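Local atomic coordinates of exotoxin 6 (Staphylococcus aureus subsp. aureus Mu50, PDB entry 4ZYS), a protein that is a staphylococcal superantigen-like exotoxin, probably secreted to act on host immune factors and perhaps binding sugars, though its own target is not established. Residues A[160-165]-A[186-191]; A[102-107]-A[120-125]. One frame throughout, in Å; residues are numbered along the deposited sequence.

Interaction 1. Residues A[160-165]-A[186-191]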
ATOM      1  N   THR A 160      -6.672  12.824   2.607  1.00 18.50           N
ATOM      2  CA  THR A 160      -6.945  13.823   3.633  1.00 18.31           C
ATOM      3  C   THR A 160      -7.616  13.151   4.842  1.00 22.59           C
ATOM      4  O   THR A 160      -8.592  12.410   4.686  1.00 22.51           O
ATOM      5  CB  THR A 160      -7.777  14.974   3.050  1.00 23.75           C
ATOM      6  OG1 THR A 160      -7.102  15.478   1.894  1.00 25.44           O
ATOM      7  CG2 THR A 160      -7.994  16.107   4.054  1.00 19.42           C
HETATM    8  N   MSE A 161      -7.091  13.436   6.048  1.00 17.67           N
HETATM    9  CA  MSE A 161      -7.596  12.901   7.313  1.00 15.52           C
HETATM   10  C   MSE A 161      -8.648  13.832   7.902  1.00 21.66           C
HETATM   11  O   MSE A 161      -8.763  14.962   7.431  1.00 20.48           O
HETATM   12  CB  MSE A 161      -6.435  12.728   8.296  1.00 16.54           C
HETATM   13  CG  MSE A 161      -5.221  11.998   7.677  1.00 20.15           C
HETATM   14 SE   MSE A 161      -5.687  10.322   6.867  0.75 22.45          SE
HETATM   15  CE  MSE A 161      -5.911   9.364   8.478  1.00 20.71           C
ATOM     16  N   LYS A 162      -9.408  13.365   8.934  1.00 20.84           N
ATOM     17  CA  LYS A 162     -10.440  14.175   9.613  1.00 23.20           C
ATOM     18  C   LYS A 162      -9.834  15.398  10.253  1.00 29.04           C
ATOM     19  O   LYS A 162     -10.476  16.440  10.265  1.00 30.14           O
ATOM     20  CB  LYS A 162     -11.227  13.378  10.682  1.00 26.83           C
ATOM     21  CG  LYS A 162     -11.773  12.047  10.177  1.00 49.68           C
ATOM     22  CD  LYS A 162     -13.186  11.717  10.665  1.00 59.38           C
ATOM     23  CE  LYS A 162     -13.706  10.418  10.066  1.00 53.24           C
ATOM     24  NZ  LYS A 162     -13.679  10.393   8.572  1.00 42.62           N
ATOM     25  N   ASP A 163      -8.586  15.279  10.758  1.00 27.63           N
ATOM     26  CA  ASP A 163      -7.875  16.375  11.423  1.00 28.45           C
ATOM     27  C   ASP A 163      -7.191  17.340  10.439  1.00 31.38           C
ATOM     28  O   ASP A 163      -6.553  18.279  10.887  1.00 32.19           O
ATOM     29  CB  ASP A 163      -6.852  15.824  12.444  1.00 30.81           C
ATOM     30  CG  ASP A 163      -5.718  14.966  11.911  1.00 42.63           C
ATOM     31  OD1 ASP A 163      -5.514  14.939  10.674  1.00 43.31           O
ATOM     32  OD2 ASP A 163      -5.000  14.362  12.734  1.00 49.97           O
ATOM     33  N   GLY A 164      -7.305  17.097   9.132  1.00 28.25           N
ATOM     34  CA  GLY A 164      -6.717  17.975   8.122  1.00 29.15           C
ATOM     35  C   GLY A 164      -5.364  17.592   7.566  1.00 35.14           C
ATOM     36  O   GLY A 164      -4.927  18.185   6.566  1.00 35.48           O
ATOM     37  N   LYS A 165      -4.679  16.620   8.212  1.00 31.71           N
ATOM     38  CA  LYS A 165      -3.385  16.147   7.726  1.00 31.87           C
ATOM     39  C   LYS A 165      -3.586  15.445   6.383  1.00 32.02           C
ATOM     40  O   LYS A 165      -4.580  14.738   6.200  1.00 29.84           O
ATOM     41  CB  LYS A 165      -2.709  15.197   8.740  1.00 35.86           C
ATOM     42  CG  LYS A 165      -2.150  15.916   9.966  1.00 61.92           C
ATOM     43  CD  LYS A 165      -1.727  14.946  11.062  1.00 76.55           C
ATOM     44  CE  LYS A 165      -1.379  15.671  12.340  1.00 89.82           C
ATOM     45  NZ  LYS A 165      -0.854  14.739  13.371  1.00102.33           N
ATOM     46  N   GLY A 186      -7.425   4.191   9.515  1.00 20.41           N
ATOM     47  CA  GLY A 186      -8.448   4.018   8.484  1.00 19.88           C
ATOM     48  C   GLY A 186      -9.775   4.661   8.838  1.00 23.59           C
ATOM     49  O   GLY A 186     -10.528   5.078   7.953  1.00 20.83           O
ATOM     50  N   ARG A 187     -10.055   4.753  10.156  1.00 21.24           N
ATOM     51  CA  ARG A 187     -11.262   5.377  10.690  1.00 21.96           C
ATOM     52  C   ARG A 187     -11.220   6.902  10.555  1.00 27.16           C
ATOM     53  O   ARG A 187     -12.254   7.547  10.720  1.00 26.97           O
ATOM     54  CB  ARG A 187     -11.448   5.003  12.164  1.00 22.95           C
ATOM     55  CG  ARG A 187     -11.497   3.498  12.446  1.00 28.89           C
ATOM     56  CD  ARG A 187     -11.351   3.252  13.928  1.00 28.07           C
ATOM     57  NE  ARG A 187      -9.999   3.584  14.360  1.00 29.71           N
ATOM     58  CZ  ARG A 187      -9.527   3.384  15.583  1.00 48.32           C
ATOM     59  NH1 ARG A 187     -10.312   2.885  16.533  1.00 42.23           N
ATOM     60  NH2 ARG A 187      -8.265   3.681  15.869  1.00 23.08           N
ATOM     61  N   GLN A 188     -10.027   7.462  10.240  1.00 24.18           N
ATOM     62  CA  GLN A 188      -9.768   8.897  10.141  1.00 23.77           C
ATOM     63  C   GLN A 188      -9.579   9.386   8.680  1.00 25.82           C
ATOM     64  O   GLN A 188      -9.402  10.588   8.470  1.00 24.77           O
ATOM     65  CB  GLN A 188      -8.541   9.272  10.986  1.00 24.35           C
ATOM     66  CG  GLN A 188      -8.728   9.095  12.495  1.00 35.05           C
ATOM     67  CD  GLN A 188      -9.764  10.019  13.074  1.00 49.53           C
ATOM     68  OE1 GLN A 188      -9.724  11.232  12.879  1.00 43.17           O
ATOM     69  NE2 GLN A 188     -10.724   9.458  13.795  1.00 38.18           N
ATOM     70  N   ILE A 189      -9.635   8.488   7.685  1.00 21.05           N
ATOM     71  CA  ILE A 189      -9.517   8.900   6.270  1.00 20.95           C
ATOM     72  C   ILE A 189     -10.854   9.554   5.843  1.00 24.56           C
ATOM     73  O   ILE A 189     -11.890   8.889   5.907  1.00 22.50           O
ATOM     74  CB  ILE A 189      -9.117   7.713   5.345  1.00 23.43           C
ATOM     75  CG1 ILE A 189      -7.747   7.123   5.749  1.00 22.44           C
ATOM     76  CG2 ILE A 189      -9.151   8.137   3.858  1.00 24.62           C
ATOM     77  CD1 ILE A 189      -7.495   5.704   5.273  1.00 22.61           C
ATOM     78  N   GLN A 190     -10.829  10.854   5.443  1.00 20.73           N
ATOM     79  CA  GLN A 190     -12.033  11.595   5.051  1.00 20.94           C
ATOM     80  C   GLN A 190     -12.265  11.666   3.531  1.00 24.98           C
ATOM     81  O   GLN A 190     -13.389  11.430   3.063  1.00 24.24           O
ATOM     82  CB  GLN A 190     -11.984  13.039   5.592  1.00 22.96           C
ATOM     83  CG  GLN A 190     -12.642  13.215   6.934  1.00 42.60           C
ATOM     84  CD  GLN A 190     -14.145  13.241   6.911  1.00 58.73           C
ATOM     85  OE1 GLN A 190     -14.800  12.202   6.763  1.00 53.59           O
ATOM     86  NE2 GLN A 190     -14.716  14.410   7.188  1.00 51.74           N
ATOM     87  N   LYS A 191     -11.222  12.075   2.784  1.00 19.71           N
ATOM     88  CA  LYS A 191     -11.257  12.294   1.346  1.00 18.62           C
ATOM     89  C   LYS A 191     -10.022  11.732   0.693  1.00 20.82           C
ATOM     90  O   LYS A 191      -8.943  11.772   1.280  1.00 19.49           O
ATOM     91  CB  LYS A 191     -11.300  13.804   1.032  1.00 21.25           C
ATOM     92  CG  LYS A 191     -12.609  14.521   1.253  1.00 37.60           C
ATOM     93  CD  LYS A 191     -12.456  15.944   0.722  1.00 46.91           C
ATOM     94  CE  LYS A 191     -13.747  16.563   0.245  1.00 55.22           C
ATOM     95  NZ  LYS A 191     -13.528  17.907  -0.364  1.00 60.49           N
TER
HETATM   96  O   HOH W   1      -7.776  14.478  -0.516  1.00 32.75           O
HETATM   97  O   HOH W   2      -7.761  12.635  11.588  1.00 37.96           O
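Thr160 and Lys191 face each other as an antiparallel hydrogen-bonded pair. Thr160 N gives a nearly straight bond to Lys191 O at 2.8 Å. In the other direction, Thr160 O takes two N-H groups, from Gln190 at 2.8 Å and from Lys191 at 3.3 Å. Only the Gln190 donor lies in the carbonyl plane; that of Lys191 is tilted from it by 21°. Two residues thus sit opposite one, and the register slips by one before Met161 meets Ile189. The next backbone bond runs from Lys162 N to Gln188 O at 2.8 Å, and Met161 CA sends a CA-H...O contact to the same oxygen.

The selenomethionine Met161 bends at chi2 and chi3. The curl carries CE back to Gln188 CB at 3.6 Å and rests SE against Ile189 CG1. Lys162 goes the other way, across the side chains of Gln188 and Gln190. Its CG lies 3.5 Å from Gln188 OE1, and a bend at chi4 (-55°) brings NZ to Gln190 OE1 at 2.8 Å. NZ stands above the plane of that amide, off its lone pairs.

A water joins Gln188 OE1 to Asp163 N, tying the turn to the facing segment. The type I turn is closed by Gly164 N donating to Met161 O. Asp163 OD1 accepts from Lys165 N, an Asx turn that overlaps its end. Farther out, Ile184 packs on Met161 and Ile189, while Arg187 turns away to salt bridges with Asp185 and Glu126. The whole is a classic beta bulge beside a type I turn, where strands 155-161 and 189-196 meet in the beta-grasp domain.

Interaction 2. Residues A[102-107]-A[120-125]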
ATOM      1  N   ILE A 102     -16.638  -1.008   8.201  1.00 33.10           N
ATOM      2  CA  ILE A 102     -16.683  -0.441   6.845  1.00 32.59           C
ATOM      3  C   ILE A 102     -16.661   1.073   6.991  1.00 33.55           C
ATOM      4  O   ILE A 102     -17.401   1.634   7.801  1.00 33.03           O
ATOM      5  CB  ILE A 102     -17.881  -0.924   5.950  1.00 36.63           C
ATOM      6  CG1 ILE A 102     -17.955  -2.457   5.902  1.00 38.25           C
ATOM      7  CG2 ILE A 102     -17.774  -0.368   4.492  1.00 35.40           C
ATOM      8  CD1 ILE A 102     -19.273  -2.967   5.985  1.00 49.07           C
ATOM      9  N   HIS A 103     -15.791   1.721   6.217  1.00 28.63           N
ATOM     10  CA  HIS A 103     -15.640   3.170   6.170  1.00 28.23           C
ATOM     11  C   HIS A 103     -15.578   3.597   4.721  1.00 29.76           C
ATOM     12  O   HIS A 103     -14.828   3.005   3.956  1.00 28.14           O
ATOM     13  CB  HIS A 103     -14.387   3.612   6.934  1.00 29.18           C
ATOM     14  CG  HIS A 103     -14.310   5.088   7.112  1.00 33.35           C
ATOM     15  ND1 HIS A 103     -15.165   5.751   7.972  1.00 36.57           N
ATOM     16  CD2 HIS A 103     -13.494   5.988   6.518  1.00 34.88           C
ATOM     17  CE1 HIS A 103     -14.836   7.031   7.882  1.00 35.98           C
ATOM     18  NE2 HIS A 103     -13.847   7.221   7.006  1.00 35.35           N
ATOM     19  N   THR A 104     -16.394   4.585   4.323  1.00 26.73           N
ATOM     20  CA  THR A 104     -16.441   4.992   2.925  1.00 25.26           C
ATOM     21  C   THR A 104     -15.985   6.434   2.802  1.00 28.95           C
ATOM     22  O   THR A 104     -16.808   7.347   2.807  1.00 31.01           O
ATOM     23  CB  THR A 104     -17.826   4.747   2.318  1.00 26.36           C
ATOM     24  OG1 THR A 104     -18.780   5.553   3.002  1.00 25.06           O
ATOM     25  CG2 THR A 104     -18.241   3.295   2.388  1.00 23.23           C
ATOM     26  N   PRO A 105     -14.670   6.679   2.678  1.00 24.10           N
ATOM     27  CA  PRO A 105     -14.226   8.064   2.472  1.00 24.05           C
ATOM     28  C   PRO A 105     -14.633   8.545   1.074  1.00 26.72           C
ATOM     29  O   PRO A 105     -15.024   7.730   0.235  1.00 25.42           O
ATOM     30  CB  PRO A 105     -12.702   7.957   2.613  1.00 25.25           C
ATOM     31  CG  PRO A 105     -12.379   6.566   2.161  1.00 27.67           C
ATOM     32  CD  PRO A 105     -13.538   5.724   2.608  1.00 24.06           C
ATOM     33  N   ILE A 106     -14.565   9.851   0.824  1.00 22.31           N
ATOM     34  CA  ILE A 106     -14.879  10.354  -0.503  1.00 21.40           C
ATOM     35  C   ILE A 106     -13.744   9.943  -1.393  1.00 23.59           C
ATOM     36  O   ILE A 106     -12.593  10.068  -0.981  1.00 22.92           O
ATOM     37  CB  ILE A 106     -15.097  11.905  -0.504  1.00 24.69           C
ATOM     38  CG1 ILE A 106     -16.408  12.308   0.178  1.00 25.04           C
ATOM     39  CG2 ILE A 106     -15.004  12.520  -1.916  1.00 24.78           C
ATOM     40  CD1 ILE A 106     -17.638  11.493  -0.197  1.00 37.26           C
ATOM     41  N   LEU A 107     -14.045   9.372  -2.559  1.00 20.29           N
ATOM     42  CA  LEU A 107     -12.996   9.046  -3.518  1.00 19.52           C
ATOM     43  C   LEU A 107     -13.342   9.716  -4.815  1.00 24.90           C
ATOM     44  O   LEU A 107     -14.406   9.469  -5.371  1.00 25.82           O
ATOM     45  CB  LEU A 107     -12.726   7.526  -3.721  1.00 19.01           C
ATOM     46  CG  LEU A 107     -11.830   7.197  -4.937  1.00 23.67           C
ATOM     47  CD1 LEU A 107     -10.360   7.684  -4.731  1.00 23.21           C
ATOM     48  CD2 LEU A 107     -11.920   5.740  -5.329  1.00 24.59           C
ATOM     49  N   LEU A 120     -17.150   4.808  -5.442  1.00 23.83           N
ATOM     50  CA  LEU A 120     -17.314   4.200  -4.122  1.00 21.92           C
ATOM     51  C   LEU A 120     -15.985   3.494  -3.727  1.00 26.48           C
ATOM     52  O   LEU A 120     -15.443   2.708  -4.511  1.00 25.95           O
ATOM     53  CB  LEU A 120     -18.508   3.223  -4.116  1.00 20.87           C
ATOM     54  CG  LEU A 120     -18.785   2.409  -2.843  1.00 24.52           C
ATOM     55  CD1 LEU A 120     -18.976   3.297  -1.608  1.00 23.80           C
ATOM     56  CD2 LEU A 120     -19.998   1.543  -3.033  1.00 25.97           C
ATOM     57  N   TYR A 121     -15.450   3.823  -2.543  1.00 22.07           N
ATOM     58  CA  TYR A 121     -14.241   3.197  -2.010  1.00 20.82           C
ATOM     59  C   TYR A 121     -14.494   2.740  -0.572  1.00 22.95           C
ATOM     60  O   TYR A 121     -14.926   3.546   0.256  1.00 25.40           O
ATOM     61  CB  TYR A 121     -13.045   4.145  -2.087  1.00 22.20           C
ATOM     62  CG  TYR A 121     -11.732   3.458  -1.781  1.00 24.36           C
ATOM     63  CD1 TYR A 121     -11.254   2.431  -2.588  1.00 26.91           C
ATOM     64  CD2 TYR A 121     -10.974   3.822  -0.679  1.00 25.06           C
ATOM     65  CE1 TYR A 121     -10.062   1.776  -2.298  1.00 28.84           C
ATOM     66  CE2 TYR A 121      -9.770   3.186  -0.390  1.00 26.06           C
ATOM     67  CZ  TYR A 121      -9.328   2.149  -1.191  1.00 32.22           C
ATOM     68  OH  TYR A 121      -8.140   1.521  -0.928  1.00 32.40           O
ATOM     69  N   GLN A 122     -14.291   1.458  -0.288  1.00 15.99           N
ATOM     70  CA  GLN A 122     -14.555   0.923   1.058  1.00 16.75           C
ATOM     71  C   GLN A 122     -13.259   0.568   1.797  1.00 23.68           C
ATOM     72  O   GLN A 122     -12.449  -0.190   1.267  1.00 23.68           O
ATOM     73  CB  GLN A 122     -15.491  -0.314   1.003  1.00 16.70           C
ATOM     74  CG  GLN A 122     -16.800  -0.022   0.307  1.00 10.09           C
ATOM     75  CD  GLN A 122     -17.935  -0.971   0.533  1.00 22.50           C
ATOM     76  OE1 GLN A 122     -17.798  -2.126   0.953  1.00 23.87           O
ATOM     77  NE2 GLN A 122     -19.109  -0.477   0.264  1.00 13.77           N
ATOM     78  N   ILE A 123     -13.081   1.110   3.019  1.00 22.27           N
ATOM     79  CA  ILE A 123     -11.948   0.842   3.932  1.00 23.20           C
ATOM     80  C   ILE A 123     -12.457  -0.129   5.018  1.00 26.62           C
ATOM     81  O   ILE A 123     -13.497   0.135   5.616  1.00 26.10           O
ATOM     82  CB  ILE A 123     -11.339   2.155   4.552  1.00 27.01           C
ATOM     83  CG1 ILE A 123     -10.669   3.074   3.494  1.00 28.74           C
ATOM     84  CG2 ILE A 123     -10.367   1.873   5.724  1.00 26.41           C
ATOM     85  CD1 ILE A 123      -9.479   2.510   2.817  1.00 41.91           C
ATOM     86  N   TYR A 124     -11.733  -1.232   5.270  1.00 22.67           N
ATOM     87  CA  TYR A 124     -12.150  -2.209   6.276  1.00 22.54           C
ATOM     88  C   TYR A 124     -11.183  -2.240   7.476  1.00 25.96           C
ATOM     89  O   TYR A 124     -11.473  -2.885   8.495  1.00 26.17           O
ATOM     90  CB  TYR A 124     -12.266  -3.613   5.638  1.00 22.83           C
ATOM     91  CG  TYR A 124     -13.107  -3.628   4.375  1.00 24.81           C
ATOM     92  CD1 TYR A 124     -14.490  -3.443   4.427  1.00 27.89           C
ATOM     93  CD2 TYR A 124     -12.518  -3.789   3.124  1.00 24.41           C
ATOM     94  CE1 TYR A 124     -15.266  -3.447   3.267  1.00 30.10           C
ATOM     95  CE2 TYR A 124     -13.286  -3.818   1.962  1.00 25.05           C
ATOM     96  CZ  TYR A 124     -14.656  -3.640   2.036  1.00 35.05           C
ATOM     97  OH  TYR A 124     -15.405  -3.660   0.889  1.00 38.29           O
ATOM     98  N   LYS A 125     -10.058  -1.532   7.363  1.00 19.27           N
ATOM     99  CA  LYS A 125      -9.022  -1.613   8.371  1.00 18.74           C
ATOM    100  C   LYS A 125      -8.823  -0.366   9.219  1.00 23.47           C
ATOM    101  O   LYS A 125      -8.816   0.755   8.716  1.00 22.64           O
ATOM    102  CB  LYS A 125      -7.703  -1.991   7.695  1.00 19.01           C
ATOM    103  CG  LYS A 125      -7.623  -3.504   7.439  1.00 19.45           C
ATOM    104  CD  LYS A 125      -6.406  -3.971   6.590  1.00 23.26           C
ATOM    105  CE  LYS A 125      -5.038  -3.527   7.080  1.00 19.69           C
ATOM    106  NZ  LYS A 125      -4.817  -3.836   8.532  1.00 22.90           N
TER
HETATM  107  O   HOH W   3     -16.377   6.297  -1.601  1.00 32.69           O
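His103 and Ile123 form a single antiparallel bridge between two segments that are otherwise mostly irregular. His103 N donates to Ile123 O at 2.9 Å, and Ile123 N returns a straighter bond to His103 O at 2.7 Å. Both donors lie in the carbonyl planes. The CA-H groups of Ile102, Gln122 and Thr104 add weaker contacts to Ile123 O, His103 O and Tyr121 O in turn. Beyond Thr104 there is no further direct backbone bond between the two segments. Instead a water accepts from Tyr121 N and probably donates to Pro105 O.

The side chains divide into two groups. Ile102 lies alongside Tyr124 and Gln122, all three pointing the same way. Its CG1 meets the edge of the Tyr124 ring, in the ring plane, 3.9 Å from CD1. Its CG2 is 4.0 Å from Gln122 OE1. Tyr124 OH donates to Gln122 OE1 at 2.8 Å, which links the tyrosine to the glutamine along one segment and fixes the amide's acceptor end.

The second group is apolar. Pro105 CD packs on Ile123 CG1 at 4.0 Å, the two side chains crossing at about a right angle. Pro105 CG stands at the edge of the Tyr121 ring. Leu107 closes in with both CB and CD2 on Tyr121 CB, each at 3.8 Å. Its CG is trans to the backbone N (chi1 168°), and a chi2 of 68° turns CD1 aside and leaves CD2 extended, anti to CA, against the tyrosine.

Strand 189-196 backs this apolar group through Ile192, which touches Pro105, Leu107 and Tyr121. Helix 130-145 covers Leu107 with Leu137 and Arg140, and Tyr121 with Arg136 and Arg140. The pairing thus carries the hairpin of strands 106-111 and 117-119 on past its regular ladder.

In the fold
Interaction 2 closes before interaction 1 opens along the chain, and all four segments belong to the beta-grasp domain. Their centres are about 11 Å apart. They meet in the five-stranded sheet, where strand 189-196 lies between 106-111, its parallel neighbour, and 155-161, antiparallel to it. Two probable hydrogen bonds join them directly: His103 NE2 to Ile189 O, and Ile106 N to Gln190 O. Residues 186-191 therefore hold 160-165 on one edge and 102-107 on the other. Interaction 2 continues the row outward to 120-125. Together they tie the turn after strand 155-161 and the loop 120-125 to the starts of strands 189-196 and 106-111, in the domain that accompanies the OB fold.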